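PDB 5I7I: TRAP solute Binding Protein from Uncultured marine bacterium, which binds 3-hydroxybenzoate and probably delivers such aromatic acids to a TRAP-type membrane transporter. Local coordinates for residues Gly97-Leu102 / Lys134-Leu139; Ile87-Ala92 / Ala140-Ala145; Gln122-Thr127 / Ala326-Thr331; Lys28-Pro33 / Val77-Asp82. One frame throughout, in Å; residues are numbered along the deposited sequence.

Contact 1: residues Gly97-Leu102 / Lys134-Leu139; sequences GRFPHL and KDYKVL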
# COMPACT_ATOMS: atom_id res chain seq x y z
N GLY A 97 4.30 -13.87 -0.20
CA GLY A 97 3.60 -15.12 0.01
C GLY A 97 2.81 -15.21 1.30
O GLY A 97 2.01 -16.14 1.45
N ARG A 98 2.99 -14.27 2.23
CA ARG A 98 2.39 -14.40 3.54
C ARG A 98 0.90 -14.09 3.54
O ARG A 98 0.16 -14.63 4.36
CB ARG A 98 3.11 -13.44 4.49
CG ARG A 98 2.70 -13.54 5.93
CD ARG A 98 3.67 -14.35 6.77
NE ARG A 98 3.53 -14.02 8.19
CZ ARG A 98 4.48 -13.49 8.95
NH1 ARG A 98 5.70 -13.23 8.48
NH2 ARG A 98 4.22 -13.22 10.23
N PHE A 99 0.44 -13.23 2.63
CA PHE A 99 -0.96 -12.79 2.57
C PHE A 99 -1.44 -12.98 1.14
O PHE A 99 -1.64 -12.02 0.39
CB PHE A 99 -1.10 -11.35 3.05
CG PHE A 99 -0.45 -11.10 4.39
CD1 PHE A 99 -1.04 -11.54 5.57
CD2 PHE A 99 0.77 -10.46 4.46
CE1 PHE A 99 -0.44 -11.33 6.79
CE2 PHE A 99 1.38 -10.25 5.67
CZ PHE A 99 0.78 -10.67 6.85
N PRO A 100 -1.63 -14.23 0.73
CA PRO A 100 -1.81 -14.50 -0.70
C PRO A 100 -3.09 -13.95 -1.27
O PRO A 100 -3.13 -13.53 -2.44
CB PRO A 100 -1.78 -16.03 -0.78
CG PRO A 100 -2.15 -16.49 0.60
CD PRO A 100 -1.52 -15.46 1.52
N HIS A 101 -4.18 -13.92 -0.49
CA HIS A 101 -5.42 -13.37 -1.02
C HIS A 101 -5.24 -11.92 -1.43
O HIS A 101 -5.83 -11.46 -2.42
CB HIS A 101 -6.54 -13.45 0.01
CG HIS A 101 -7.05 -14.83 0.27
ND1 HIS A 101 -6.42 -15.70 1.13
CD2 HIS A 101 -8.17 -15.46 -0.15
CE1 HIS A 101 -7.10 -16.84 1.17
NE2 HIS A 101 -8.18 -16.71 0.42
N LEU A 102 -4.44 -11.17 -0.67
CA LEU A 102 -4.34 -9.74 -0.90
C LEU A 102 -3.63 -9.42 -2.21
O LEU A 102 -3.77 -8.31 -2.73
CB LEU A 102 -3.65 -9.06 0.28
CG LEU A 102 -4.35 -9.27 1.63
CD1 LEU A 102 -3.64 -8.47 2.72
CD2 LEU A 102 -5.81 -8.94 1.59
N LYS A 134 -6.03 -14.11 10.13
CA LYS A 134 -6.60 -14.77 11.30
C LYS A 134 -5.71 -14.66 12.54
O LYS A 134 -6.22 -14.73 13.66
CB LYS A 134 -6.93 -16.24 10.99
CG LYS A 134 -5.73 -17.12 10.70
CD LYS A 134 -6.11 -18.57 10.44
CE LYS A 134 -4.86 -19.42 10.34
NZ LYS A 134 -3.99 -18.96 9.24
N ASP A 135 -4.40 -14.49 12.37
CA ASP A 135 -3.50 -14.46 13.52
C ASP A 135 -3.38 -13.08 14.15
O ASP A 135 -2.59 -12.91 15.08
CB ASP A 135 -2.10 -14.97 13.16
CG ASP A 135 -2.08 -16.45 12.75
OD1 ASP A 135 -3.02 -17.19 13.11
OD2 ASP A 135 -1.11 -16.85 12.09
N TYR A 136 -4.14 -12.09 13.66
CA TYR A 136 -4.05 -10.70 14.08
C TYR A 136 -5.43 -10.17 14.44
O TYR A 136 -6.46 -10.71 14.03
CB TYR A 136 -3.50 -9.82 12.94
CG TYR A 136 -2.23 -10.34 12.29
CD1 TYR A 136 -2.30 -11.30 11.29
CD2 TYR A 136 -0.97 -9.92 12.71
CE1 TYR A 136 -1.15 -11.81 10.71
CE2 TYR A 136 0.19 -10.41 12.13
CZ TYR A 136 0.09 -11.36 11.13
OH TYR A 136 1.20 -11.87 10.52
N LYS A 137 -5.43 -9.07 15.18
CA LYS A 137 -6.59 -8.20 15.27
C LYS A 137 -6.46 -7.19 14.14
O LYS A 137 -5.54 -6.35 14.13
CB LYS A 137 -6.66 -7.50 16.63
CG LYS A 137 -7.68 -6.37 16.71
CD LYS A 137 -9.11 -6.83 16.48
CE LYS A 137 -10.04 -5.62 16.52
NZ LYS A 137 -11.48 -6.01 16.40
N VAL A 138 -7.39 -7.24 13.20
CA VAL A 138 -7.36 -6.34 12.06
C VAL A 138 -7.93 -5.00 12.51
O VAL A 138 -9.06 -4.94 13.00
CB VAL A 138 -8.15 -6.89 10.88
CG1 VAL A 138 -8.23 -5.86 9.74
CG2 VAL A 138 -7.53 -8.19 10.37
N LEU A 139 -7.15 -3.93 12.36
CA LEU A 139 -7.70 -2.59 12.52
C LEU A 139 -8.24 -2.10 11.18
O LEU A 139 -9.42 -1.74 11.08
CB LEU A 139 -6.68 -1.63 13.12
CG LEU A 139 -6.09 -2.09 14.47
CD1 LEU A 139 -5.01 -1.13 14.89
CD2 LEU A 139 -7.17 -2.22 15.54
O HOH W 1 0.92 -14.13 8.99

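Contact 2: residues Ile87-Ala92 / Ala140-Ala145; sequences IVWTVA and AVFCHA. With 3HB (3-hydroxybenzoic acid), chain C.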
# COMPACT_ATOMS: atom_id res chain seq x y z
N ILE A 87 0.94 -2.72 17.83
CA ILE A 87 0.27 -2.24 16.62
C ILE A 87 1.35 -1.95 15.58
O ILE A 87 2.42 -1.42 15.91
CB ILE A 87 -0.55 -0.94 16.87
CG1 ILE A 87 -1.50 -1.10 18.05
CG2 ILE A 87 -1.31 -0.52 15.60
CD1 ILE A 87 -2.17 0.20 18.44
N VAL A 88 1.06 -2.28 14.32
CA VAL A 88 1.93 -1.89 13.22
C VAL A 88 1.11 -1.36 12.06
O VAL A 88 -0.07 -1.69 11.89
CB VAL A 88 2.86 -3.01 12.72
CG1 VAL A 88 3.73 -3.50 13.88
CG2 VAL A 88 2.07 -4.13 12.10
N TRP A 89 1.77 -0.53 11.25
CA TRP A 89 1.32 -0.18 9.91
C TRP A 89 2.41 -0.63 8.96
O TRP A 89 3.59 -0.31 9.15
CB TRP A 89 1.07 1.32 9.78
CG TRP A 89 0.55 1.75 8.43
CD1 TRP A 89 -0.75 1.90 8.07
CD2 TRP A 89 1.32 2.11 7.28
NE1 TRP A 89 -0.84 2.31 6.77
CE2 TRP A 89 0.41 2.45 6.26
CE3 TRP A 89 2.69 2.18 7.01
CZ2 TRP A 89 0.82 2.86 5.00
CZ3 TRP A 89 3.09 2.56 5.75
CH2 TRP A 89 2.17 2.90 4.76
N THR A 90 2.04 -1.40 7.94
CA THR A 90 3.06 -1.89 7.03
C THR A 90 2.45 -2.18 5.66
O THR A 90 1.26 -1.98 5.43
CB THR A 90 3.74 -3.11 7.63
OG1 THR A 90 4.88 -3.42 6.83
CG2 THR A 90 2.80 -4.31 7.70
N VAL A 91 3.31 -2.62 4.74
CA VAL A 91 2.91 -3.05 3.40
C VAL A 91 2.86 -4.57 3.40
O VAL A 91 3.86 -5.23 3.71
CB VAL A 91 3.90 -2.54 2.33
CG1 VAL A 91 3.56 -3.08 0.95
CG2 VAL A 91 3.90 -0.99 2.25
N ALA A 92 1.70 -5.15 3.05
CA ALA A 92 1.52 -6.60 3.14
C ALA A 92 2.58 -7.33 2.34
O ALA A 92 3.19 -8.30 2.81
CB ALA A 92 0.14 -6.98 2.62
N ALA A 140 -7.43 -2.13 10.13
CA ALA A 140 -7.95 -1.89 8.80
C ALA A 140 -6.96 -2.40 7.79
O ALA A 140 -5.75 -2.42 8.05
CB ALA A 140 -8.19 -0.40 8.54
N VAL A 141 -7.47 -2.82 6.64
CA VAL A 141 -6.68 -3.05 5.44
C VAL A 141 -7.15 -2.06 4.39
O VAL A 141 -8.36 -1.86 4.22
CB VAL A 141 -6.85 -4.50 4.95
CG1 VAL A 141 -6.02 -4.75 3.70
CG2 VAL A 141 -6.45 -5.48 6.04
N PHE A 142 -6.20 -1.39 3.76
CA PHE A 142 -6.51 -0.31 2.82
C PHE A 142 -5.33 -0.17 1.87
O PHE A 142 -4.43 -1.02 1.85
CB PHE A 142 -6.89 0.97 3.57
CG PHE A 142 -5.88 1.49 4.55
CD1 PHE A 142 -5.90 1.09 5.88
CD2 PHE A 142 -4.93 2.43 4.16
CE1 PHE A 142 -5.02 1.62 6.79
CE2 PHE A 142 -4.05 2.96 5.08
CZ PHE A 142 -4.10 2.54 6.39
N CYS A 143 -5.33 0.87 1.04
CA CYS A 143 -4.31 0.97 0.01
C CYS A 143 -4.11 2.43 -0.36
O CYS A 143 -4.90 3.30 0.01
CB CYS A 143 -4.68 0.13 -1.21
SG CYS A 143 -6.21 0.64 -2.02
N HIS A 144 -3.07 2.67 -1.15
CA HIS A 144 -2.78 4.00 -1.65
C HIS A 144 -3.55 4.27 -2.95
O HIS A 144 -4.06 3.36 -3.61
CB HIS A 144 -1.27 4.23 -1.79
CG HIS A 144 -0.51 3.25 -2.65
ND1 HIS A 144 -0.57 3.25 -4.03
CD2 HIS A 144 0.42 2.32 -2.31
CE1 HIS A 144 0.27 2.34 -4.50
NE2 HIS A 144 0.89 1.77 -3.49
N ALA A 145 -3.66 5.54 -3.30
CA ALA A 145 -4.16 5.87 -4.63
C ALA A 145 -3.24 5.25 -5.67
O ALA A 145 -2.08 4.97 -5.40
CB ALA A 145 -4.20 7.39 -4.78
C1' 3HB C . 5.78 1.53 -1.18
O1' 3HB C . 5.69 1.65 -2.43
O2' 3HB C . 6.55 0.66 -0.69
C1 3HB C . 5.03 2.46 -0.25
C2 3HB C . 4.06 3.31 -0.78
C3 3HB C . 3.37 4.17 0.04
C4 3HB C . 3.65 4.22 1.38
C5 3HB C . 4.61 3.36 1.91
C6 3HB C . 5.31 2.49 1.10
O3 3HB C . 2.42 5.00 -0.51

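Contact 3: residues Gln122-Thr127 / Ala326-Thr331; sequences QEYVDT and AMLVKT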
# COMPACT_ATOMS: atom_id res chain seq x y z
N GLN A 122 -11.13 -4.05 2.68
CA GLN A 122 -11.60 -4.40 4.02
C GLN A 122 -12.73 -5.43 3.98
O GLN A 122 -12.74 -6.39 4.76
CB GLN A 122 -12.02 -3.13 4.77
CG GLN A 122 -12.48 -3.42 6.19
CD GLN A 122 -11.36 -3.90 7.07
OE1 GLN A 122 -10.26 -3.34 7.04
NE2 GLN A 122 -11.61 -4.94 7.87
N GLU A 123 -13.71 -5.24 3.10
CA GLU A 123 -14.79 -6.22 3.02
C GLU A 123 -14.26 -7.58 2.59
O GLU A 123 -14.71 -8.63 3.06
CB GLU A 123 -15.91 -5.75 2.09
CG GLU A 123 -17.01 -6.81 1.95
CD GLU A 123 -18.26 -6.37 1.23
OE1 GLU A 123 -18.43 -5.17 0.97
OE2 GLU A 123 -19.11 -7.25 0.95
N TYR A 124 -13.30 -7.57 1.67
CA TYR A 124 -12.65 -8.79 1.22
C TYR A 124 -12.02 -9.54 2.39
O TYR A 124 -12.24 -10.74 2.57
CB TYR A 124 -11.60 -8.37 0.21
CG TYR A 124 -10.79 -9.40 -0.55
CD1 TYR A 124 -11.35 -10.12 -1.59
CD2 TYR A 124 -9.43 -9.52 -0.33
CE1 TYR A 124 -10.58 -11.00 -2.35
CE2 TYR A 124 -8.65 -10.40 -1.08
CZ TYR A 124 -9.23 -11.12 -2.09
OH TYR A 124 -8.46 -11.97 -2.86
N VAL A 125 -11.24 -8.83 3.20
CA VAL A 125 -10.62 -9.39 4.40
C VAL A 125 -11.65 -9.82 5.44
O VAL A 125 -11.45 -10.81 6.16
CB VAL A 125 -9.61 -8.37 4.98
CG1 VAL A 125 -9.21 -8.71 6.42
CG2 VAL A 125 -8.40 -8.26 4.06
N ASP A 126 -12.77 -9.09 5.55
CA ASP A 126 -13.81 -9.46 6.51
C ASP A 126 -14.49 -10.76 6.12
O ASP A 126 -15.11 -11.41 6.98
CB ASP A 126 -14.88 -8.37 6.56
CG ASP A 126 -14.45 -7.11 7.30
OD1 ASP A 126 -13.49 -7.10 8.08
OD2 ASP A 126 -15.14 -6.10 7.11
N THR A 127 -14.40 -11.14 4.84
CA THR A 127 -15.16 -12.24 4.28
C THR A 127 -14.20 -13.26 3.67
O THR A 127 -13.57 -14.02 4.41
CB THR A 127 -16.21 -11.75 3.27
OG1 THR A 127 -15.61 -11.06 2.15
CG2 THR A 127 -17.22 -10.87 3.97
N ALA A 326 -9.80 -17.40 -9.86
CA ALA A 326 -10.80 -16.70 -10.66
C ALA A 326 -11.87 -16.07 -9.77
O ALA A 326 -12.31 -14.93 -10.00
CB ALA A 326 -11.46 -17.67 -11.64
N MET A 327 -12.30 -16.79 -8.74
CA MET A 327 -13.34 -16.26 -7.87
C MET A 327 -12.81 -15.05 -7.10
O MET A 327 -13.52 -14.06 -6.94
CB MET A 327 -13.82 -17.36 -6.93
CG MET A 327 -14.94 -16.96 -5.96
SD MET A 327 -14.29 -16.18 -4.47
CE MET A 327 -15.84 -15.84 -3.61
N LEU A 328 -11.55 -15.11 -6.66
CA LEU A 328 -11.00 -13.99 -5.90
C LEU A 328 -10.86 -12.74 -6.75
O LEU A 328 -11.17 -11.63 -6.29
CB LEU A 328 -9.65 -14.37 -5.27
CG LEU A 328 -9.75 -15.47 -4.22
CD1 LEU A 328 -8.35 -15.86 -3.76
CD2 LEU A 328 -10.63 -15.06 -3.08
N VAL A 329 -10.39 -12.89 -8.00
CA VAL A 329 -10.25 -11.73 -8.88
C VAL A 329 -11.62 -11.12 -9.16
O VAL A 329 -11.78 -9.89 -9.10
CB VAL A 329 -9.52 -12.14 -10.17
CG1 VAL A 329 -9.56 -11.01 -11.20
CG2 VAL A 329 -8.08 -12.49 -9.84
N LYS A 330 -12.62 -11.95 -9.45
CA LYS A 330 -13.97 -11.44 -9.66
C LYS A 330 -14.48 -10.71 -8.43
O LYS A 330 -15.06 -9.62 -8.54
CB LYS A 330 -14.93 -12.58 -10.02
CG LYS A 330 -16.40 -12.14 -10.00
CD LYS A 330 -17.36 -13.20 -10.49
CE LYS A 330 -18.80 -12.84 -10.09
NZ LYS A 330 -19.27 -11.58 -10.72
N THR A 331 -14.29 -11.31 -7.25
CA THR A 331 -14.76 -10.68 -6.02
C THR A 331 -14.09 -9.33 -5.82
O THR A 331 -14.75 -8.33 -5.51
CB THR A 331 -14.44 -11.60 -4.84
OG1 THR A 331 -15.09 -12.86 -5.01
CG2 THR A 331 -14.89 -11.00 -3.52

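Contact 4: residues Lys28-Pro33 / Val77-Asp82; sequences KFHSFP and VDQVRD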
# COMPACT_ATOMS: atom_id res chain seq x y z
N LYS A 28 2.34 -0.14 22.11
CA LYS A 28 3.52 0.21 21.32
C LYS A 28 3.20 0.06 19.84
O LYS A 28 2.91 -1.05 19.37
CB LYS A 28 4.67 -0.73 21.67
CG LYS A 28 5.11 -0.68 23.12
CD LYS A 28 6.10 -1.80 23.45
CE LYS A 28 6.33 -1.91 24.93
NZ LYS A 28 7.07 -3.17 25.27
N PHE A 29 3.25 1.17 19.12
CA PHE A 29 3.07 1.17 17.68
C PHE A 29 4.43 1.25 16.99
O PHE A 29 5.25 2.10 17.33
CB PHE A 29 2.22 2.36 17.23
CG PHE A 29 2.22 2.57 15.74
CD1 PHE A 29 1.34 1.88 14.92
CD2 PHE A 29 3.14 3.43 15.15
CE1 PHE A 29 1.38 2.06 13.56
CE2 PHE A 29 3.17 3.59 13.79
CZ PHE A 29 2.30 2.91 13.00
N HIS A 30 4.62 0.40 15.98
CA HIS A 30 5.88 0.36 15.25
C HIS A 30 5.62 0.43 13.75
O HIS A 30 4.70 -0.21 13.25
CB HIS A 30 6.63 -0.94 15.60
CG HIS A 30 8.10 -0.88 15.36
ND1 HIS A 30 8.86 -2.00 15.15
CD2 HIS A 30 8.96 0.17 15.34
CE1 HIS A 30 10.13 -1.65 15.00
NE2 HIS A 30 10.21 -0.33 15.10
N SER A 31 6.43 1.21 13.03
CA SER A 31 6.33 1.25 11.57
C SER A 31 7.65 1.74 11.00
O SER A 31 8.54 2.19 11.72
CB SER A 31 5.16 2.12 11.14
OG SER A 31 4.88 1.94 9.77
N PHE A 32 7.76 1.65 9.67
CA PHE A 32 9.02 1.94 8.98
C PHE A 32 9.16 3.37 8.45
O PHE A 32 10.30 3.86 8.41
CB PHE A 32 9.30 0.94 7.84
CG PHE A 32 8.30 0.96 6.73
CD1 PHE A 32 8.43 1.84 5.65
CD2 PHE A 32 7.22 0.11 6.75
CE1 PHE A 32 7.48 1.87 4.64
CE2 PHE A 32 6.27 0.14 5.74
CZ PHE A 32 6.40 1.01 4.68
N PRO A 33 8.11 4.06 8.00
CA PRO A 33 8.34 5.41 7.47
C PRO A 33 8.80 6.35 8.57
O PRO A 33 8.51 6.11 9.75
CB PRO A 33 6.96 5.84 6.93
CG PRO A 33 6.22 4.59 6.74
CD PRO A 33 6.69 3.71 7.87
N VAL A 77 5.22 -7.45 10.59
CA VAL A 77 4.11 -8.39 10.77
C VAL A 77 4.47 -9.45 11.82
O VAL A 77 3.59 -9.90 12.57
CB VAL A 77 3.64 -9.04 9.45
CG1 VAL A 77 2.92 -8.02 8.59
CG2 VAL A 77 4.80 -9.65 8.69
N ASP A 78 5.73 -9.88 11.87
CA ASP A 78 6.12 -10.86 12.88
C ASP A 78 6.06 -10.25 14.27
O ASP A 78 5.56 -10.87 15.21
CB ASP A 78 7.53 -11.39 12.61
CG ASP A 78 7.64 -12.09 11.28
OD1 ASP A 78 6.63 -12.66 10.81
OD2 ASP A 78 8.76 -12.09 10.71
N GLN A 79 6.57 -9.03 14.40
CA GLN A 79 6.58 -8.34 15.69
C GLN A 79 5.17 -8.20 16.25
O GLN A 79 4.94 -8.46 17.44
CB GLN A 79 7.24 -6.98 15.55
CG GLN A 79 8.72 -7.05 15.24
CD GLN A 79 9.34 -5.70 15.03
OE1 GLN A 79 8.64 -4.73 14.76
NE2 GLN A 79 10.66 -5.62 15.11
N VAL A 80 4.22 -7.79 15.42
CA VAL A 80 2.86 -7.60 15.91
C VAL A 80 2.18 -8.95 16.16
O VAL A 80 1.42 -9.10 17.12
CB VAL A 80 2.04 -6.66 15.00
CG1 VAL A 80 1.52 -7.37 13.74
CG2 VAL A 80 0.88 -6.10 15.79
N ARG A 81 2.45 -9.95 15.31
CA ARG A 81 1.86 -11.28 15.51
C ARG A 81 2.28 -11.84 16.86
O ARG A 81 1.45 -12.37 17.61
CB ARG A 81 2.32 -12.22 14.40
CG ARG A 81 1.78 -13.66 14.51
CD ARG A 81 2.58 -14.63 13.59
NE ARG A 81 4.00 -14.62 13.94
CZ ARG A 81 4.99 -15.02 13.15
NH1 ARG A 81 4.74 -15.49 11.94
NH2 ARG A 81 6.24 -14.96 13.58
N ASP A 82 3.56 -11.70 17.19
CA ASP A 82 4.17 -12.34 18.35
C ASP A 82 4.13 -11.47 19.60
O ASP A 82 4.54 -11.94 20.66
CB ASP A 82 5.63 -12.69 18.03
CG ASP A 82 5.75 -13.73 16.94
OD1 ASP A 82 4.78 -14.48 16.72
OD2 ASP A 82 6.82 -13.77 16.29

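Contact 1: residues Gly97-Leu102 / Lys134-Leu139
The Phe99 ring turns its edge to Tyr136, whose OH lies near the plane of the phenyl at 3.9 Å from Phe99 CZ, while one face of Phe99 is overlaid toward the rim by Arg98 CG, 3.5 Å above the plane. The Tyr136 ring has a water in its plane, at the hydroxyl edge, and the same water sits in the plane of the Arg98 guanidinium. Guanidinium and phenol planes are 32° apart, and the two side chains cross at about a right angle. Phe99 and Tyr136 approach from opposite directions, and Phe99 CE1 and Tyr136 CE1 are in apolar contact, 4.0 Å apart, obliquely to the tyrosine ring.

Tyr136 lies on the edge strand 136-143 of the five-stranded mixed sheet in one lobe of this family 7 solute-binding protein, and the loop that follows strand 87-91 brings Arg98 and Phe99 to it. Helix 76-82 supplies Val80 and Arg81 against Tyr136, and Val77 against Phe99.

The polar part is carried largely by the water, which accepts from Arg98 NE at 2.7 Å and hydrogen-bonds to Tyr136 OH at 2.7 Å. The direct bond from Arg98 NH2 to Tyr136 OH is weak, 3.3 Å long and bent to 127° at the hydrogen. A bend at chi2 (100°) lifts the arginine chain off the phenyl face and carries its head toward the phenol. Arg98 NH2 also pairs with Asp78 in a salt bridge, whose exact geometry is doubtful because the arginine was modelled in two conformations.

Contact 2: residues Ile87-Ala92 / Ala140-Ala145
Trp89 and Phe142 cross at about a right angle as side chains, yet their rings meet obliquely, the five-membered ring of the indole and the phenyl being inclined at 42° with centroids 5.5 Å apart. The closest approach is from Trp89 NE1 to Phe142 CZ, 3.3 Å, with CZ near the indole plane at its edge; Trp89 CD1 follows at 3.8 Å from the same CZ. Phe142 gets there with CG between its backbone N and carbonyl carbon (chi1 56°), whereas Trp89 CG is anti to its own N (chi1 -178°), which carries the indole out to Phe142.

Strands 87-91 and 136-143 are not neighbours: strand 237-243 runs between them, antiparallel to both, and the two aromatic side chains meet across that intervening strand. Phe238 of the middle strand also meets the Trp89 ring, and Phe43 packs edge-to-face with Phe142.

The far rim of the indole belongs to the ligand pocket. Trp89 CH2 comes to 3.8 Å from C5 of 3-hydroxybenzoate, and Val91 CG2 lies 3.9 Å from its C6. His144 adds CD2 at 3.8 Å from the ligand O3, with its imidazole fixed by a nearly straight bond of 2.7 Å from His144 ND1 to Ala145 O.

Contact 3: residues Gln122-Thr127 / Ala326-Thr331
Apolar contacts carry this meeting of two helices, and all of them converge on Tyr124. Its hydroxyl end lies across the base of Leu328, with OH 3.6 Å from Leu328 CB and 3.8 Å from Leu328 CD2. Just below the hydroxyl, Tyr124 CE1 rests 4.1 Å from the same methyl, Leu328 CD2. The two side chains cross at about a right angle. One turn further along, Thr331 puts its methyl near the plane of the phenol ring, at the edge, with CG2 4.1 Å from Tyr124 CD1. Tyr124 reaches across because its CG is anti to the backbone N (chi1 -176°).

No hydrogen bond joins the two segments. The buried hydroxyl of Tyr124 is instead paired with the carbonyl oxygen of His101, a residue whose side chain also packs on Leu328.

Local hydrogen bonds settle the polar side chains on each helix. Thr331 OG1 bonds to Met327 O at 2.8 Å, and because Thr331 N reaches that oxygen from the opposite face of the carbonyl plane, Met327 O is gripped twice. This bond turns the hydroxyl back onto its own helix and leaves CG2 to meet the tyrosine. Thr127 OG1, at the end of the other helix, likewise turns back to Glu123 O, 2.7 Å away.

A salt bridge from Glu123 to Lys338 adds a charged link between the same helices. The arrangement is helix-to-helix packing, in which the C-terminal helix 325-339 lies against the end of helix 114-126, the helix that precedes edge strand 136-143.

Contact 4: residues Lys28-Pro33 / Val77-Asp82
His30 ND1 donates to Gln79 OE1 at 2.8 Å, with an N-H...O angle of 154°, in the hydrogen bond that joins the two segments. The oxygen lies in the plane of the imidazole, at its edge, while seen from the amide the donor is somewhat tilted from the carbonyl plane. Ring and amide planes are only 21° apart, so the two flat groups meet edge on and almost coplanar. Gln79 stretches out from its helix with the chain extended beyond CG, and its NE2 bonds to Gly70 O; with both ends of the amide engaged, its rotation is fixed. Met67 and Leu69 pack against the imidazole.

Helix 76-82 belongs to a beta-alpha-beta crossover, for it connects parallel strands 59-64 and 87-91, which flank strand 25-31 in the sheet. His30 points toward the helix from strand 25-31, which lies between them, and Val80 packs beside it onto Val88 of the next strand.

A charged cluster follows along the helix. Arg81 grips Asp82 side-on with two nitrogens, NE reaching OD1 at 2.9 Å and NH2 reaching OD2 at 3.0 Å, the latter nearly straight and in the guanidinium plane. Asp78 lies near one face of that guanidinium; its OD1 is 3.6 Å from Arg81 NH1, well out of the plane, an attraction of charges without a hydrogen bond.

Contacts 1, 2 and 4 all reach the same five-stranded sheet; contact 2 brings Trp89, Val91 and His144 to 3-hydroxybenzoate, and Phe32 of contact 4 touches it too. The side chain of Phe99 in contact 1 is about 14 Å from the ligand. Contacts 2 and 4 sit on neighbouring strands, joined by Ile87 O to His30 N (2.9 Å) and Trp89 O to Ser31 OG (2.7 Å). Contact 3 is tied to the others through helix 114-126: Tyr124 OH meets His101 O of contact 1 at 2.7 Å, and Gln122 OE1 meets Val141 N of contact 2 at 2.9 Å. Contacts 3 and 4 do not touch, their centres being about 25 Å apart.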